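Side-chain contacts in possible translation initiation inhibitor (Rhodopseudomonas palustris, PDB 3LME), which is of unknown function but belongs to the YjgF-like family of small alpha/beta proteins that assemble as trimers: residues H35-V40 and F56-A61; G42-V45 and A50-R53; A68-A73 and K95-D100; P112-D115 and A120-D123. The protein carries 1 engineered substitution. All blocks are in the same frame, centred on the assembly; numbering follows the deposited sequence.

Contact 1: H35-V40 and F56-A61; sequences HGTDRV and FDNMLA. Engineered in segment 35-40: His35 (natural residue Arg).
Asn58 reaches from helix 48-64 and sets the end of its side chain against two backbone carbonyls of the facing loop, those of His35 and Thr37. The atom modelled as Asn58 OD1 lies 2.8 Å from Thr37 O and 3.0 Å from His35 O; the amide is probably turned over in the model, and turned back it may bond to one or both. Its side chain starts toward the loop, with CG beside the backbone N (chi1 -76°). The Thr37 side chain stands roughly perpendicular to it, and Ile13 and Met34 pack around the asparagine, so this end of the contact is buried. Gly36 lies between the two carbonyls at the centre of an inverse gamma turn, its Thr37 N to His35 O bond weak. Here the chain leaves strand 28-35 and sets off on the long loop into helix 48-64, which packs against the sheet in the YjgF-like fold. The side chain of the engineered His35 starts away from the helix, and ND1 bonds to Asp118. Farther along, residues 38-40 make no contact with the helix segment, and Val40 is exposed. The Asp38 side chain sets out away from residues 56-61; it closes an Asx turn, Val40 N to Asp38 OD1 at 2.6 Å, and OD2 keeps a long, weak ion pair with Arg54. Arg39 starts toward the helix, but its end leads off to Thr12 O.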
loop_
_atom_site.group_PDB
_atom_site.type_symbol
_atom_site.label_atom_id
_atom_site.label_comp_id
_atom_site.label_asym_id
_atom_site.label_seq_id
_atom_site.Cartn_x
_atom_site.Cartn_y
_atom_site.Cartn_z
ATOM N N HIS A 35 12.916 -6.737 4.591
ATOM C CA HIS A 35 13.300 -6.474 5.967
ATOM C C HIS A 35 14.778 -6.645 6.202
ATOM O O HIS A 35 15.518 -6.959 5.267
ATOM C CB HIS A 35 12.407 -7.178 7.003
ATOM C CG HIS A 35 12.198 -8.625 6.747
ATOM N ND1 HIS A 35 12.882 -9.606 7.438
ATOM C CD2 HIS A 35 11.382 -9.270 5.880
ATOM C CE1 HIS A 35 12.511 -10.797 6.996
ATOM N NE2 HIS A 35 11.608 -10.622 6.043
ATOM N N GLY A 36 15.211 -6.400 7.435
ATOM C CA GLY A 36 16.632 -6.263 7.777
ATOM C C GLY A 36 17.385 -7.570 7.896
ATOM O O GLY A 36 18.136 -7.774 8.854
ATOM N N THR A 37 17.201 -8.457 6.919
ATOM C CA THR A 37 17.955 -9.704 6.867
ATOM C C THR A 37 19.234 -9.528 6.066
ATOM O O THR A 37 19.309 -8.648 5.206
ATOM C CB THR A 37 17.184 -10.792 6.156
ATOM O OG1 THR A 37 16.812 -10.307 4.864
ATOM C CG2 THR A 37 15.967 -11.182 6.944
ATOM N N ASP A 38 20.219 -10.380 6.364
ATOM C CA ASP A 38 21.462 -10.483 5.621
ATOM C C ASP A 38 21.170 -11.263 4.371
ATOM O O ASP A 38 20.635 -12.356 4.455
ATOM C CB ASP A 38 22.493 -11.247 6.482
ATOM C CG ASP A 38 23.834 -11.531 5.757
ATOM O OD1 ASP A 38 23.840 -11.944 4.570
ATOM O OD2 ASP A 38 24.890 -11.354 6.412
ATOM N N ARG A 39 21.567 -10.730 3.219
ATOM C CA ARG A 39 21.262 -11.363 1.931
ATOM C C ARG A 39 21.785 -12.784 1.794
ATOM O O ARG A 39 21.196 -13.586 1.073
ATOM C CB ARG A 39 21.686 -10.499 0.727
ATOM C CG ARG A 39 23.104 -9.930 0.719
ATOM C CD ARG A 39 23.519 -9.495 -0.705
ATOM N NE ARG A 39 23.243 -10.524 -1.731
ATOM C CZ ARG A 39 24.074 -11.524 -2.088
ATOM N NH1 ARG A 39 25.271 -11.682 -1.518
ATOM N NH2 ARG A 39 23.717 -12.392 -3.030
ATOM N N VAL A 40 22.876 -13.090 2.501
ATOM C CA VAL A 40 23.600 -14.362 2.351
ATOM C C VAL A 40 22.949 -15.451 3.189
ATOM O O VAL A 40 22.568 -16.486 2.665
ATOM C CB VAL A 40 25.127 -14.197 2.673
ATOM C CG1 VAL A 40 25.861 -15.525 2.698
ATOM C CG2 VAL A 40 25.800 -13.234 1.678
ATOM N N PHE A 56 16.484 -0.888 4.656
ATOM C CA PHE A 56 16.589 0.096 3.577
ATOM C C PHE A 56 17.582 -0.295 2.469
ATOM O O PHE A 56 17.245 -0.206 1.274
ATOM C CB PHE A 56 16.914 1.457 4.133
ATOM C CG PHE A 56 15.729 2.190 4.640
ATOM C CD1 PHE A 56 14.903 2.864 3.776
ATOM C CD2 PHE A 56 15.440 2.210 5.994
ATOM C CE1 PHE A 56 13.810 3.565 4.253
ATOM C CE2 PHE A 56 14.316 2.909 6.498
ATOM C CZ PHE A 56 13.510 3.576 5.634
ATOM N N ASP A 57 18.781 -0.746 2.859
ATOM C CA ASP A 57 19.771 -1.208 1.898
ATOM C C ASP A 57 19.226 -2.388 1.056
ATOM O O ASP A 57 19.379 -2.396 -0.177
ATOM C CB ASP A 57 21.071 -1.610 2.595
ATOM C CG ASP A 57 21.846 -0.416 3.212
ATOM O OD1 ASP A 57 21.604 0.780 2.892
ATOM O OD2 ASP A 57 22.751 -0.701 4.029
ATOM N N ASN A 58 18.595 -3.383 1.680
ATOM C CA ASN A 58 18.041 -4.451 0.879
ATOM C C ASN A 58 17.063 -3.920 -0.166
ATOM O O ASN A 58 17.103 -4.351 -1.322
ATOM C CB ASN A 58 17.321 -5.484 1.730
ATOM C CG ASN A 58 18.251 -6.395 2.474
ATOM O OD1 ASN A 58 17.874 -6.987 3.471
ATOM N ND2 ASN A 58 19.457 -6.530 1.997
ATOM N N MET A 59 16.168 -3.015 0.252
ATOM C CA MET A 59 15.112 -2.467 -0.616
ATOM C C MET A 59 15.821 -1.746 -1.763
ATOM O O MET A 59 15.496 -1.996 -2.945
ATOM C CB MET A 59 14.145 -1.526 0.159
ATOM C CG MET A 59 13.010 -0.871 -0.674
ATOM S SD MET A 59 12.106 0.564 0.005
ATOM C CE MET A 59 13.406 1.762 0.310
ATOM N N LEU A 60 16.806 -0.895 -1.419
ATOM C CA LEU A 60 17.491 -0.045 -2.419
ATOM C C LEU A 60 18.297 -0.842 -3.447
ATOM O O LEU A 60 18.416 -0.426 -4.590
ATOM C CB LEU A 60 18.338 1.059 -1.766
ATOM C CG LEU A 60 17.480 2.175 -1.147
ATOM C CD1 LEU A 60 18.266 3.029 -0.194
ATOM C CD2 LEU A 60 16.710 3.054 -2.203
ATOM N N ALA A 61 18.817 -1.990 -3.024
ATOM C CA ALA A 61 19.511 -2.914 -3.902
ATOM C C ALA A 61 18.549 -3.527 -4.919
ATOM O O ALA A 61 18.834 -3.598 -6.108
ATOM C CB ALA A 61 20.200 -3.997 -3.096
#

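Contact 2: G42-V45 and A50-R53; sequences GKMV and ARIR
Two bends fold the Arg51 side chain back along the loop at Met44 and Val45: CG leaves opposite the backbone N, then the chain turns at chi2 (85°) and again at chi3 (137°). Met44 holds its CG beside its own backbone N, and its chain runs slantwise across the arginine. Met44 CB rests over one face of the Arg51 guanidinium, 3.4 Å above the plane and offset toward the rim, while Met44 SD lies 3.2 Å from Arg51 NH1. On the neighbouring nitrogen, Arg51 NH2 makes a weak bond to Val45 O at 3.0 Å, bent to 123° at the hydrogen and reaching the oxygen obliquely to the guanidinium. The apolar part is small: Val45 CG1 meets Ala50 CB at 3.7 Å. The segments join the end of the loop that follows strand 28-35 to the first turns of helix 48-64, and the backbone of Val45 is bonded in turn to Gly36. The stronger partner of the arginine is outside both segments, a salt bridge from NE to Asp118 OD1. That salt bridge probably does most to orient the guanidinium; the weak bond to Val45 O adds a little.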
loop_
_atom_site.group_PDB
_atom_site.type_symbol
_atom_site.label_atom_id
_atom_site.label_comp_id
_atom_site.label_asym_id
_atom_site.label_seq_id
_atom_site.Cartn_x
_atom_site.Cartn_y
_atom_site.Cartn_z
ATOM N N GLY A 42 20.140 -15.006 5.231
ATOM C CA GLY A 42 18.678 -14.844 5.363
ATOM C C GLY A 42 18.238 -14.547 6.795
ATOM O O GLY A 42 17.038 -14.393 7.065
ATOM N N LYS A 43 19.227 -14.466 7.691
ATOM C CA LYS A 43 19.034 -14.156 9.089
ATOM C C LYS A 43 19.020 -12.641 9.388
ATOM O O LYS A 43 19.647 -11.826 8.683
ATOM C CB LYS A 43 20.101 -14.864 9.932
ATOM C CG LYS A 43 20.008 -16.394 9.917
ATOM C CD LYS A 43 18.901 -16.968 10.819
ATOM C CE LYS A 43 18.235 -18.201 10.154
ATOM N NZ LYS A 43 16.936 -18.611 10.812
ATOM N N MET A 44 18.275 -12.283 10.438
ATOM C CA MET A 44 18.069 -10.899 10.811
ATOM C C MET A 44 19.305 -10.370 11.489
ATOM O O MET A 44 19.968 -11.060 12.229
ATOM C CB MET A 44 16.863 -10.753 11.743
ATOM C CG MET A 44 15.480 -10.939 11.065
ATOM S SD MET A 44 14.078 -10.894 12.239
ATOM C CE MET A 44 14.585 -12.031 13.552
ATOM N N VAL A 45 19.603 -9.116 11.247
ATOM C CA VAL A 45 20.821 -8.526 11.736
ATOM C C VAL A 45 20.600 -8.008 13.172
ATOM O O VAL A 45 19.461 -7.728 13.563
ATOM C CB VAL A 45 21.252 -7.442 10.723
ATOM C CG1 VAL A 45 21.900 -6.262 11.390
ATOM C CG2 VAL A 45 22.121 -8.067 9.619
ATOM N N ALA A 50 21.005 -0.983 12.937
ATOM C CA ALA A 50 21.603 -1.845 11.946
ATOM C C ALA A 50 20.490 -2.559 11.217
ATOM O O ALA A 50 20.562 -2.715 10.010
ATOM C CB ALA A 50 22.547 -2.833 12.602
ATOM N N ARG A 51 19.443 -2.965 11.938
ATOM C CA ARG A 51 18.324 -3.711 11.346
ATOM C C ARG A 51 17.563 -2.905 10.322
ATOM O O ARG A 51 17.296 -3.372 9.225
ATOM C CB ARG A 51 17.356 -4.129 12.423
ATOM C CG ARG A 51 16.376 -5.147 11.969
ATOM C CD ARG A 51 16.937 -6.556 12.089
ATOM N NE ARG A 51 15.903 -7.417 12.640
ATOM C CZ ARG A 51 15.828 -7.773 13.923
ATOM N NH1 ARG A 51 14.819 -8.545 14.327
ATOM N NH2 ARG A 51 16.766 -7.389 14.784
ATOM N N ILE A 52 17.220 -1.683 10.700
ATOM C CA ILE A 52 16.500 -0.793 9.845
ATOM C C ILE A 52 17.338 -0.302 8.668
ATOM O O ILE A 52 16.831 -0.289 7.520
ATOM C CB ILE A 52 15.925 0.357 10.647
ATOM C CG1 ILE A 52 14.658 -0.122 11.355
ATOM C CG2 ILE A 52 15.597 1.537 9.733
ATOM C CD1 ILE A 52 14.299 0.679 12.543
ATOM N N ARG A 53 18.598 0.095 8.921
ATOM C CA ARG A 53 19.515 0.469 7.816
ATOM C C ARG A 53 19.576 -0.676 6.787
ATOM O O ARG A 53 19.459 -0.452 5.574
ATOM C CB ARG A 53 20.914 0.875 8.324
ATOM C CG ARG A 53 21.966 1.198 7.234
ATOM C CD ARG A 53 21.433 2.218 6.188
ATOM N NE ARG A 53 22.354 2.616 5.091
ATOM C CZ ARG A 53 23.217 3.636 5.149
ATOM N NH1 ARG A 53 23.323 4.342 6.260
ATOM N NH2 ARG A 53 23.981 3.946 4.100
#

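Contact 3: A68-A73 and K95-D100; sequences ATKADA and KDIWGD
Two side-chain donors cross in opposite directions, Trp98 NE1 to Lys70 O at 3.0 Å and Lys70 NZ to Ile97 O at 2.8 Å. The indole N-H arrives above the Lys70 carbonyl plane, its bond bent to 139° at the hydrogen, while the ammonium comes in only 22° out of the plane of its carbonyl. The lysine gets there because its chain is fully extended beyond CG, running past the indole with CD over one face of the ring. Its charge is too far from the indole for more than a weak cation-pi attraction. Ile97 CG2 lies over the same face, 3.5 Å above the plane toward the rim, and touches Lys70 CD at 4.0 Å. Trp98 closes helix 83-98, the helix of a beta-alpha-beta crossover whose parallel strands are 73-80 and 106-110, and residues 68-73 lead into the first of these strands. The carbonyl that takes the lysine belongs to the last turn of the helix, where the helix dipole would probably favour a positive charge. Gly99, with positive phi, then takes the chain out of the helix. Within the loop, Thr69 N is satisfied by Asp72 OD2 at 3.0 Å, and Asp72 N returns a bond to Thr69 O, also at 3.0 Å, closing a turn. Leu60 of helix 48-64 packs against Lys70.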
loop_
_atom_site.group_PDB
_atom_site.type_symbol
_atom_site.label_atom_id
_atom_site.label_comp_id
_atom_site.label_asym_id
_atom_site.label_seq_id
_atom_site.Cartn_x
_atom_site.Cartn_y
_atom_site.Cartn_z
ATOM N N ALA A 68 16.484 1.783 -10.665
ATOM C CA ALA A 68 15.983 2.890 -9.878
ATOM C C ALA A 68 16.958 3.194 -8.789
ATOM O O ALA A 68 17.626 2.300 -8.279
ATOM C CB ALA A 68 14.664 2.547 -9.286
ATOM N N THR A 69 17.020 4.457 -8.412
ATOM C CA THR A 69 17.861 4.888 -7.301
ATOM C C THR A 69 16.960 5.366 -6.162
ATOM O O THR A 69 15.736 5.485 -6.336
ATOM C CB THR A 69 18.744 6.064 -7.727
ATOM O OG1 THR A 69 17.909 7.109 -8.248
ATOM C CG2 THR A 69 19.716 5.631 -8.804
ATOM N N LYS A 70 17.577 5.668 -5.016
ATOM C CA LYS A 70 16.875 6.249 -3.872
ATOM C C LYS A 70 16.157 7.561 -4.201
ATOM O O LYS A 70 15.251 7.966 -3.486
ATOM C CB LYS A 70 17.860 6.507 -2.736
ATOM C CG LYS A 70 18.477 7.898 -2.806
ATOM C CD LYS A 70 19.697 8.045 -1.963
ATOM C CE LYS A 70 20.199 9.443 -2.113
ATOM N NZ LYS A 70 21.423 9.638 -1.319
ATOM N N ALA A 71 16.568 8.243 -5.264
ATOM C CA ALA A 71 15.972 9.551 -5.618
ATOM C C ALA A 71 14.712 9.364 -6.496
ATOM O O ALA A 71 13.998 10.318 -6.811
ATOM C CB ALA A 71 17.027 10.466 -6.311
ATOM N N ASP A 72 14.461 8.113 -6.876
ATOM C CA ASP A 72 13.302 7.723 -7.656
ATOM C C ASP A 72 12.146 7.213 -6.808
ATOM O O ASP A 72 11.174 6.729 -7.386
ATOM C CB ASP A 72 13.692 6.632 -8.672
ATOM C CG ASP A 72 14.794 7.089 -9.633
ATOM O OD1 ASP A 72 14.934 8.308 -9.796
ATOM O OD2 ASP A 72 15.521 6.248 -10.222
ATOM N N ALA A 73 12.221 7.287 -5.472
ATOM C CA ALA A 73 11.154 6.707 -4.627
ATOM C C ALA A 73 9.885 7.541 -4.664
ATOM O O ALA A 73 9.933 8.709 -4.355
ATOM C CB ALA A 73 11.604 6.551 -3.224
ATOM N N LYS A 95 17.771 10.122 7.427
ATOM C CA LYS A 95 18.740 11.234 7.375
ATOM C C LYS A 95 20.093 10.754 6.847
ATOM O O LYS A 95 20.782 11.470 6.120
ATOM C CB LYS A 95 18.929 11.913 8.732
ATOM C CG LYS A 95 18.008 13.118 8.940
ATOM C CD LYS A 95 18.144 13.677 10.344
ATOM C CE LYS A 95 16.831 14.329 10.805
ATOM N NZ LYS A 95 16.737 15.817 10.494
ATOM N N ASP A 96 20.459 9.525 7.198
ATOM C CA ASP A 96 21.737 8.990 6.784
ATOM C C ASP A 96 21.787 8.767 5.275
ATOM O O ASP A 96 22.836 8.923 4.644
ATOM C CB ASP A 96 22.004 7.660 7.479
ATOM C CG ASP A 96 22.520 7.807 8.912
ATOM O OD1 ASP A 96 22.919 8.938 9.356
ATOM O OD2 ASP A 96 22.521 6.732 9.585
ATOM N N ILE A 97 20.649 8.384 4.709
ATOM C CA ILE A 97 20.604 7.944 3.332
ATOM C C ILE A 97 20.310 9.123 2.425
ATOM O O ILE A 97 20.997 9.328 1.430
ATOM C CB ILE A 97 19.601 6.761 3.144
ATOM C CG1 ILE A 97 20.143 5.519 3.869
ATOM C CG2 ILE A 97 19.338 6.474 1.668
ATOM C CD1 ILE A 97 19.308 4.283 3.717
ATOM N N TRP A 98 19.318 9.915 2.800
ATOM C CA TRP A 98 18.803 10.975 1.956
ATOM C C TRP A 98 19.444 12.337 2.260
ATOM O O TRP A 98 19.187 13.318 1.573
ATOM C CB TRP A 98 17.258 11.033 2.061
ATOM C CG TRP A 98 16.567 10.115 1.074
ATOM C CD1 TRP A 98 16.221 10.424 -0.205
ATOM C CD2 TRP A 98 16.154 8.749 1.285
ATOM N NE1 TRP A 98 15.623 9.342 -0.808
ATOM C CE2 TRP A 98 15.577 8.300 0.079
ATOM C CE3 TRP A 98 16.207 7.871 2.375
ATOM C CZ2 TRP A 98 15.051 6.995 -0.071
ATOM C CZ3 TRP A 98 15.699 6.575 2.226
ATOM C CH2 TRP A 98 15.135 6.147 1.008
ATOM N N GLY A 99 20.271 12.395 3.289
ATOM C CA GLY A 99 20.862 13.643 3.698
ATOM C C GLY A 99 19.779 14.576 4.171
ATOM O O GLY A 99 18.903 14.180 4.945
ATOM N N ASP A 100 19.840 15.821 3.700
ATOM C CA ASP A 100 18.830 16.819 4.039
ATOM C C ASP A 100 17.639 16.816 3.061
ATOM O O ASP A 100 16.775 17.700 3.138
ATOM C CB ASP A 100 19.460 18.209 4.132
ATOM C CG ASP A 100 19.865 18.780 2.757
ATOM O OD1 ASP A 100 19.750 18.067 1.708
ATOM O OD2 ASP A 100 20.310 19.959 2.746
#

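Contact 4: P112-D115 and A120-D123; sequences PALD and AEID
Leu114 and Glu121 run antiparallel alongside one another, with the leucine's two methyls taking different parts of the strand. Leu114 CD1 lies 3.5 Å from Ala120 CA, and CD2 sits 3.9 Å from Glu121 CB and 3.5 Å from Glu121 OE2. Glu121 leaves the strand with CG opposite its backbone N (chi1 -173°) and stays extended, which carries its carboxylate up to Asp115. There the two acidic side chains meet nearly square on, their carboxylate planes turned 47° apart, and Asp115 OD2 comes within 3.2 Å of Glu121 OE1; both are acceptors, so this is proximity and not a bond, and the like charges would probably repel. The other glutamate oxygen, OE2, takes a weak hydrogen bond from Asp115 N at 3.4 Å. In YjgF-like trimers the clefts lie between subunits, and this corner fits that pattern: the loop before strand 120-127 faces the third subunit, whose Leu109 packs on Leu114. A sulfate ion is bound about 5 Å from the side chain of Asp115. The main polar partner of Asp115 also comes from across the interface, as OD1 forms a salt bridge with Arg87 of the third subunit, which probably offsets some of the charge.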
loop_
_atom_site.group_PDB
_atom_site.type_symbol
_atom_site.label_atom_id
_atom_site.label_comp_id
_atom_site.label_asym_id
_atom_site.label_seq_id
_atom_site.Cartn_x
_atom_site.Cartn_y
_atom_site.Cartn_z
ATOM N N PRO A 112 0.950 -5.637 14.404
ATOM C CA PRO A 112 1.335 -6.537 15.515
ATOM C C PRO A 112 2.436 -7.554 15.187
ATOM O O PRO A 112 3.303 -7.792 16.015
ATOM C CB PRO A 112 0.020 -7.264 15.860
ATOM C CG PRO A 112 -1.068 -6.503 15.136
ATOM C CD PRO A 112 -0.395 -5.966 13.905
ATOM N N ALA A 113 2.412 -8.152 14.002
ATOM C CA ALA A 113 3.426 -9.160 13.666
ATOM C C ALA A 113 3.951 -9.011 12.236
ATOM O O ALA A 113 3.220 -8.553 11.345
ATOM C CB ALA A 113 2.895 -10.583 13.914
ATOM N N LEU A 114 5.217 -9.389 12.022
ATOM C CA LEU A 114 5.869 -9.190 10.710
ATOM C C LEU A 114 6.445 -10.475 10.149
ATOM O O LEU A 114 6.563 -11.452 10.887
ATOM C CB LEU A 114 6.977 -8.122 10.815
ATOM C CG LEU A 114 6.406 -6.715 10.744
ATOM C CD1 LEU A 114 7.475 -5.685 10.860
ATOM C CD2 LEU A 114 5.630 -6.530 9.459
ATOM N N ASP A 115 6.807 -10.481 8.862
ATOM C CA ASP A 115 7.732 -11.515 8.351
ATOM C C ASP A 115 8.693 -11.905 9.531
ATOM O O ASP A 115 9.408 -11.042 10.068
ATOM C CB ASP A 115 8.555 -10.993 7.124
ATOM C CG ASP A 115 7.820 -11.135 5.717
ATOM O OD1 ASP A 115 6.597 -11.453 5.599
ATOM O OD2 ASP A 115 8.508 -10.886 4.691
ATOM N N ALA A 120 10.468 -4.440 11.622
ATOM C CA ALA A 120 10.157 -3.475 10.581
ATOM C C ALA A 120 10.206 -4.130 9.218
ATOM O O ALA A 120 11.098 -4.933 8.937
ATOM C CB ALA A 120 11.109 -2.290 10.630
ATOM N N GLU A 121 9.243 -3.784 8.378
ATOM C CA GLU A 121 9.236 -4.236 7.006
ATOM C C GLU A 121 8.833 -3.032 6.160
ATOM O O GLU A 121 8.092 -2.172 6.640
ATOM C CB GLU A 121 8.240 -5.370 6.867
ATOM C CG GLU A 121 8.235 -6.059 5.526
ATOM C CD GLU A 121 7.519 -7.393 5.582
ATOM O OE1 GLU A 121 7.219 -7.954 4.513
ATOM O OE2 GLU A 121 7.257 -7.895 6.702
ATOM N N ILE A 122 9.337 -2.947 4.928
ATOM C CA ILE A 122 9.099 -1.755 4.119
ATOM C C ILE A 122 8.657 -2.095 2.719
ATOM O O ILE A 122 9.100 -3.076 2.182
ATOM C CB ILE A 122 10.325 -0.767 4.118
ATOM C CG1 ILE A 122 10.000 0.534 3.368
ATOM C CG2 ILE A 122 11.572 -1.393 3.482
ATOM C CD1 ILE A 122 10.914 1.690 3.707
ATOM N N ASP A 123 7.766 -1.280 2.162
ATOM C CA ASP A 123 7.312 -1.370 0.765
ATOM C C ASP A 123 7.726 -0.143 -0.024
ATOM O O ASP A 123 7.370 0.973 0.342
ATOM C CB ASP A 123 5.801 -1.436 0.693
ATOM C CG ASP A 123 5.266 -2.768 1.086
ATOM O OD1 ASP A 123 6.095 -3.688 1.314
ATOM O OD2 ASP A 123 4.015 -2.891 1.165
#

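In the fold
Along the chain, contact 2 falls within the loop that contact 1 closes, and contacts 3 and 4 follow in series. Contacts 1 and 2 share helix 48-64 and have centres about 7 Å apart; Asp38 N and Lys43 O, 2.8 Å apart, probably form a hydrogen bond between them. Phe56 brings that helix against helix 83-98, where it touches Ile97 and Trp98 of contact 3, and against strand 120-127, where it touches Ile122 of contact 4. Contacts 3 and 4 lie on opposite sides of the chain's centre, about 21 Å between centres. Contact 4 lies at the interface with the third subunit.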